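Local coordinates for DNA repair protein RecN (Deinococcus radiodurans, PDB 4ABY) that probably takes part in recombinational repair of DNA double-strand breaks as an SMC-like ATPase, represented here by its nucleotide-binding head domain, at residues 80-85 with 117-122; 44-49 with 99-104. One frame throughout, in Å; residues are numbered along the deposited sequence.

Contact 1 (80-85 with 117-122); sequences LGLLLG and ASRRLS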
loop_
_atom_site.group_PDB
_atom_site.type_symbol
_atom_site.label_atom_id
_atom_site.label_comp_id
_atom_site.label_asym_id
_atom_site.label_seq_id
_atom_site.Cartn_x
_atom_site.Cartn_y
_atom_site.Cartn_z
ATOM N N LEU A 80 -8.745 0.012 -9.393
ATOM C CA LEU A 80 -7.290 -0.069 -9.414
ATOM C C LEU A 80 -6.807 -1.457 -9.002
ATOM O O LEU A 80 -5.750 -1.907 -9.433
ATOM C CB LEU A 80 -6.666 1.002 -8.519
ATOM C CG LEU A 80 -6.864 2.449 -8.965
ATOM C CD1 LEU A 80 -6.209 3.396 -7.981
ATOM C CD2 LEU A 80 -6.305 2.658 -10.355
ATOM N N GLY A 81 -7.585 -2.135 -8.169
ATOM C CA GLY A 81 -7.227 -3.471 -7.733
ATOM C C GLY A 81 -7.104 -4.418 -8.909
ATOM O O GLY A 81 -6.226 -5.282 -8.939
ATOM N N LEU A 82 -7.992 -4.251 -9.882
ATOM C CA LEU A 82 -7.972 -5.062 -11.089
ATOM C C LEU A 82 -6.696 -4.828 -11.889
ATOM O O LEU A 82 -6.132 -5.764 -12.448
ATOM C CB LEU A 82 -9.191 -4.757 -11.950
ATOM C CG LEU A 82 -10.554 -5.070 -11.342
ATOM C CD1 LEU A 82 -11.647 -4.539 -12.248
ATOM C CD2 LEU A 82 -10.720 -6.560 -11.122
ATOM N N LEU A 83 -6.244 -3.580 -11.946
ATOM C CA LEU A 83 -5.009 -3.254 -12.647
ATOM C C LEU A 83 -3.809 -3.886 -11.958
ATOM O O LEU A 83 -2.804 -4.174 -12.598
ATOM C CB LEU A 83 -4.816 -1.744 -12.732
ATOM C CG LEU A 83 -5.849 -0.972 -13.542
ATOM C CD1 LEU A 83 -5.422 0.472 -13.674
ATOM C CD2 LEU A 83 -6.017 -1.601 -14.908
ATOM N N LEU A 84 -3.915 -4.091 -10.650
ATOM C CA LEU A 84 -2.830 -4.691 -9.884
ATOM C C LEU A 84 -2.701 -6.180 -10.175
ATOM O O LEU A 84 -1.734 -6.825 -9.767
ATOM C CB LEU A 84 -3.046 -4.479 -8.389
ATOM C CG LEU A 84 -2.163 -3.444 -7.697
ATOM C CD1 LEU A 84 -2.206 -3.668 -6.199
ATOM C CD2 LEU A 84 -0.740 -3.551 -8.195
ATOM N N GLY A 85 -3.680 -6.725 -10.885
ATOM C CA GLY A 85 -3.682 -8.139 -11.192
ATOM C C GLY A 85 -4.406 -8.890 -10.103
ATOM O O GLY A 85 -4.135 -10.066 -9.853
ATOM N N ALA A 117 -2.226 0.182 -18.807
ATOM C CA ALA A 117 -2.542 -1.179 -18.407
ATOM C C ALA A 117 -4.056 -1.284 -18.382
ATOM O O ALA A 117 -4.744 -0.300 -18.116
ATOM C CB ALA A 117 -1.962 -1.484 -17.038
ATOM N N SER A 118 -4.584 -2.463 -18.675
ATOM C CA SER A 118 -6.026 -2.635 -18.645
ATOM C C SER A 118 -6.430 -4.012 -18.146
ATOM O O SER A 118 -5.661 -4.971 -18.223
ATOM C CB SER A 118 -6.637 -2.371 -20.021
ATOM O OG SER A 118 -6.641 -3.545 -20.809
ATOM N N ARG A 119 -7.651 -4.090 -17.630
ATOM C CA ARG A 119 -8.220 -5.336 -17.157
ATOM C C ARG A 119 -9.673 -5.382 -17.603
ATOM O O ARG A 119 -10.446 -4.482 -17.291
ATOM C CB ARG A 119 -8.121 -5.405 -15.634
ATOM C CG ARG A 119 -8.603 -6.707 -15.018
ATOM C CD ARG A 119 -7.722 -7.877 -15.407
ATOM N NE ARG A 119 -7.991 -9.038 -14.565
ATOM C CZ ARG A 119 -7.409 -9.250 -13.390
ATOM N NH1 ARG A 119 -6.521 -8.381 -12.923
ATOM N NH2 ARG A 119 -7.707 -10.329 -12.681
ATOM N N ARG A 120 -10.033 -6.417 -18.358
ATOM C CA ARG A 120 -11.402 -6.591 -18.835
ATOM C C ARG A 120 -12.004 -7.850 -18.241
ATOM O O ARG A 120 -11.425 -8.926 -18.343
ATOM C CB ARG A 120 -11.436 -6.693 -20.361
ATOM C CG ARG A 120 -12.827 -6.910 -20.935
ATOM C CD ARG A 120 -12.797 -7.082 -22.449
ATOM N NE ARG A 120 -12.279 -8.391 -22.842
ATOM C CZ ARG A 120 -13.024 -9.490 -22.950
ATOM N NH1 ARG A 120 -14.327 -9.439 -22.698
ATOM N NH2 ARG A 120 -12.471 -10.642 -23.310
ATOM N N LEU A 121 -13.165 -7.718 -17.613
ATOM C CA LEU A 121 -13.866 -8.879 -17.093
ATOM C C LEU A 121 -15.124 -9.125 -17.902
ATOM O O LEU A 121 -15.887 -8.204 -18.173
ATOM C CB LEU A 121 -14.216 -8.690 -15.623
ATOM C CG LEU A 121 -13.034 -8.733 -14.664
ATOM C CD1 LEU A 121 -13.540 -8.663 -13.238
ATOM C CD2 LEU A 121 -12.221 -9.994 -14.885
ATOM N N SER A 122 -15.334 -10.373 -18.294
ATOM C CA SER A 122 -16.479 -10.716 -19.115
ATOM C C SER A 122 -17.452 -11.577 -18.332
ATOM O O SER A 122 -17.050 -12.504 -17.633
ATOM C CB SER A 122 -16.025 -11.447 -20.375
ATOM O OG SER A 122 -17.136 -11.847 -21.152
#
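Arg119 reaches the end of helix 69-83 through two torsions: CG stands anti to the backbone N (chi1 -176°), and a bend at chi2 (66°) turns the rest of the chain toward Leu82 and Gly85. The helix starts within the predicted P-loop of this ABC-type head domain and packs here on strand 116-122 of the antiparallel sheet. NH1 of Arg119 lies 2.7 Å from Leu82 O, a weak hydrogen bond because the N-H is poorly aimed (118°). Its NH2 bonds to Gly86 O, so the guanidinium spans two carbonyls at the helix end. Gly85, with positive phi, closes a Schellman motif there, and Leu82 O also accepts its backbone N-H. Lower down the arginine, CG packs on Leu82 CB at 3.7 Å. With the side chain cut back to an alanine here, Gly86 O and Leu82 O would probably lose their guanidinium partner and a gap would open beside Leu82 CB. Packing continues on either side of Arg119 along the strand: Leu82 CD2 meets Leu121 CD1 at 4.1 Å, while Leu83 CD2 lies against Ala117 O and Ser118 CA. At the helix end, Gly85 CA sits 3.3 Å from Arg119 NH1, at the edge of the guanidinium.

Contact 2 (44-49 with 99-104); sequences EIRNLA and ELLVTG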
loop_
_atom_site.group_PDB
_atom_site.type_symbol
_atom_site.label_atom_id
_atom_site.label_comp_id
_atom_site.label_asym_id
_atom_site.label_seq_id
_atom_site.Cartn_x
_atom_site.Cartn_y
_atom_site.Cartn_z
ATOM N N GLU A 44 -9.828 5.112 -16.693
ATOM C CA GLU A 44 -11.069 4.910 -17.424
ATOM C C GLU A 44 -11.778 3.660 -16.939
ATOM O O GLU A 44 -11.235 2.561 -17.008
ATOM C CB GLU A 44 -10.805 4.806 -18.924
ATOM C CG GLU A 44 -10.195 6.049 -19.536
ATOM C CD GLU A 44 -9.975 5.898 -21.024
ATOM O OE1 GLU A 44 -10.392 4.857 -21.579
ATOM O OE2 GLU A 44 -9.389 6.815 -21.637
ATOM N N ILE A 45 -12.998 3.831 -16.450
ATOM C CA ILE A 45 -13.769 2.707 -15.949
ATOM C C ILE A 45 -15.072 2.597 -16.718
ATOM O O ILE A 45 -15.781 3.579 -16.884
ATOM C CB ILE A 45 -14.075 2.862 -14.446
ATOM C CG1 ILE A 45 -12.779 2.962 -13.639
ATOM C CG2 ILE A 45 -14.906 1.698 -13.949
ATOM C CD1 ILE A 45 -12.997 3.317 -12.186
ATOM N N ARG A 46 -15.385 1.399 -17.192
ATOM C CA ARG A 46 -16.627 1.187 -17.919
ATOM C C ARG A 46 -17.391 -0.006 -17.353
ATOM O O ARG A 46 -16.831 -1.082 -17.160
ATOM C CB ARG A 46 -16.352 1.007 -19.415
ATOM C CG ARG A 46 -17.600 1.017 -20.285
ATOM C CD ARG A 46 -17.258 0.742 -21.742
ATOM N NE ARG A 46 -16.469 -0.482 -21.891
ATOM C CZ ARG A 46 -16.987 -1.703 -22.010
ATOM N NH1 ARG A 46 -18.302 -1.874 -22.001
ATOM N NH2 ARG A 46 -16.188 -2.758 -22.136
ATOM N N ASN A 47 -18.672 0.209 -17.074
ATOM C CA ASN A 47 -19.547 -0.824 -16.539
ATOM C C ASN A 47 -19.020 -1.498 -15.284
ATOM O O ASN A 47 -19.066 -2.717 -15.167
ATOM C CB ASN A 47 -19.853 -1.869 -17.608
ATOM C CG ASN A 47 -20.727 -1.323 -18.717
ATOM O OD1 ASN A 47 -21.472 -0.364 -18.519
ATOM N ND2 ASN A 47 -20.644 -1.936 -19.894
ATOM N N LEU A 48 -18.526 -0.701 -14.342
ATOM C CA LEU A 48 -18.112 -1.224 -13.046
ATOM C C LEU A 48 -19.043 -0.716 -11.946
ATOM O O LEU A 48 -19.080 0.481 -11.652
ATOM C CB LEU A 48 -16.660 -0.843 -12.744
ATOM C CG LEU A 48 -15.965 -1.506 -11.551
ATOM C CD1 LEU A 48 -14.466 -1.362 -11.679
ATOM C CD2 LEU A 48 -16.442 -0.937 -10.224
ATOM N N ALA A 49 -19.800 -1.633 -11.350
ATOM C CA ALA A 49 -20.702 -1.305 -10.248
ATOM C C ALA A 49 -21.727 -0.236 -10.609
ATOM O O ALA A 49 -22.649 -0.488 -11.383
ATOM C CB ALA A 49 -19.916 -0.886 -9.028
ATOM N N GLU A 99 -19.927 -6.929 -19.706
ATOM C CA GLU A 99 -18.503 -6.885 -19.400
ATOM C C GLU A 99 -18.012 -5.504 -18.994
ATOM O O GLU A 99 -18.543 -4.489 -19.436
ATOM C CB GLU A 99 -17.693 -7.388 -20.588
ATOM C CG GLU A 99 -17.624 -6.423 -21.746
ATOM C CD GLU A 99 -16.811 -6.985 -22.888
ATOM O OE1 GLU A 99 -16.874 -8.214 -23.105
ATOM O OE2 GLU A 99 -16.107 -6.205 -23.566
ATOM N N LEU A 100 -16.988 -5.483 -18.147
ATOM C CA LEU A 100 -16.401 -4.235 -17.687
ATOM C C LEU A 100 -14.975 -4.082 -18.192
ATOM O O LEU A 100 -14.339 -5.055 -18.586
ATOM C CB LEU A 100 -16.440 -4.141 -16.156
ATOM C CG LEU A 100 -15.563 -5.042 -15.284
ATOM C CD1 LEU A 100 -14.096 -4.660 -15.360
ATOM C CD2 LEU A 100 -16.039 -4.950 -13.850
ATOM N N LEU A 101 -14.479 -2.851 -18.163
ATOM C CA LEU A 101 -13.138 -2.554 -18.633
ATOM C C LEU A 101 -12.506 -1.495 -17.752
ATOM O O LEU A 101 -13.147 -0.508 -17.407
ATOM C CB LEU A 101 -13.187 -2.049 -20.075
ATOM C CG LEU A 101 -11.879 -1.487 -20.627
ATOM C CD1 LEU A 101 -11.009 -2.606 -21.165
ATOM C CD2 LEU A 101 -12.172 -0.470 -21.704
ATOM N N VAL A 102 -11.245 -1.697 -17.392
ATOM C CA VAL A 102 -10.519 -0.717 -16.598
ATOM C C VAL A 102 -9.192 -0.374 -17.251
ATOM O O VAL A 102 -8.285 -1.196 -17.286
ATOM C CB VAL A 102 -10.241 -1.237 -15.186
ATOM C CG1 VAL A 102 -9.516 -0.182 -14.373
ATOM C CG2 VAL A 102 -11.540 -1.644 -14.507
ATOM N N THR A 103 -9.080 0.842 -17.770
ATOM C CA THR A 103 -7.841 1.292 -18.392
ATOM C C THR A 103 -7.168 2.359 -17.530
ATOM O O THR A 103 -7.827 3.276 -17.037
ATOM C CB THR A 103 -8.090 1.856 -19.810
ATOM O OG1 THR A 103 -9.004 1.007 -20.517
ATOM C CG2 THR A 103 -6.787 1.953 -20.592
ATOM N N GLY A 104 -5.858 2.232 -17.343
ATOM C CA GLY A 104 -5.100 3.211 -16.583
ATOM C C GLY A 104 -3.903 3.741 -17.348
ATOM O O GLY A 104 -3.197 2.976 -18.006
#
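Neighbouring strands of the antiparallel sheet in the head domain, 42-48 and 99-105, pair here antiparallel, the axes of segments 44-46 and 99-104 coming within 4.8 Å. Glu44 and Thr103 form one hydrogen-bonded pair: Glu44 N gives to Thr103 O at 2.7 Å, and Thr103 N returns a bond to Glu44 O. Arg46 and Leu101 form the next, with Arg46 N to Leu101 O at 2.9 Å and a reciprocal bond from Leu101 N to Arg46 O. Between them Ile45 and Val102 make a non-hydrogen-bonded pair, where Val102 CA-H points at Glu44 O. On the face carrying Glu44, Arg46, Leu101 and Thr103, the side chains of Glu44 and Thr103 run side by side, CB to CB 4.1 Å.

A bend at chi3 (53°) carries the Arg46 guanidinium over toward the neighbouring strand. NH2 comes 3.7 Å from Leu101 CB and lies equally far from Glu99 OE2, a long salt bridge with the two planes 49° apart. The stronger partner of Glu99 is Arg120 on the next strand, so its carboxylate lies between two arginines, an arrangement likely to favour its charged form.

In this six-stranded sheet, strand 42-48 lies between 51-57 and 99-105, and the face with Ile45 and Val102 looks onto helix 69-83. The chain turns a corner at Asn47, whose ND2 makes a weak bond of 3.3 Å to Glu99 O. Beyond it the Leu48 side chain packs on two residues of strand 99-105: its CG meets Leu100 CD2 at 4.1 Å, and its CD1 touches Val102 CG2 at the same distance.

In the fold
The two contacts lie with their centres 8 Å apart and share one antiparallel sheet, in which strands 99-105 and 116-122 are neighbours. Between them, Ala117 O and Gly104 N lie 2.9 Å apart, a probable hydrogen bond, and Arg120 NH1 forms a 2.9 Å salt bridge with Glu99 OE1. On the face carrying Ile45 and Val102, helix 69-83 reaches both contacts: Leu83 CD2 of contact 1 packs 3.3 Å from Val102 O of contact 2, and Ala79 of the same helix touches Ile45 and Leu48. The predicted ATP site is near both, with the side chain of Ser74 about 4 Å from that of Leu48 and about 9 Å from that of Leu82.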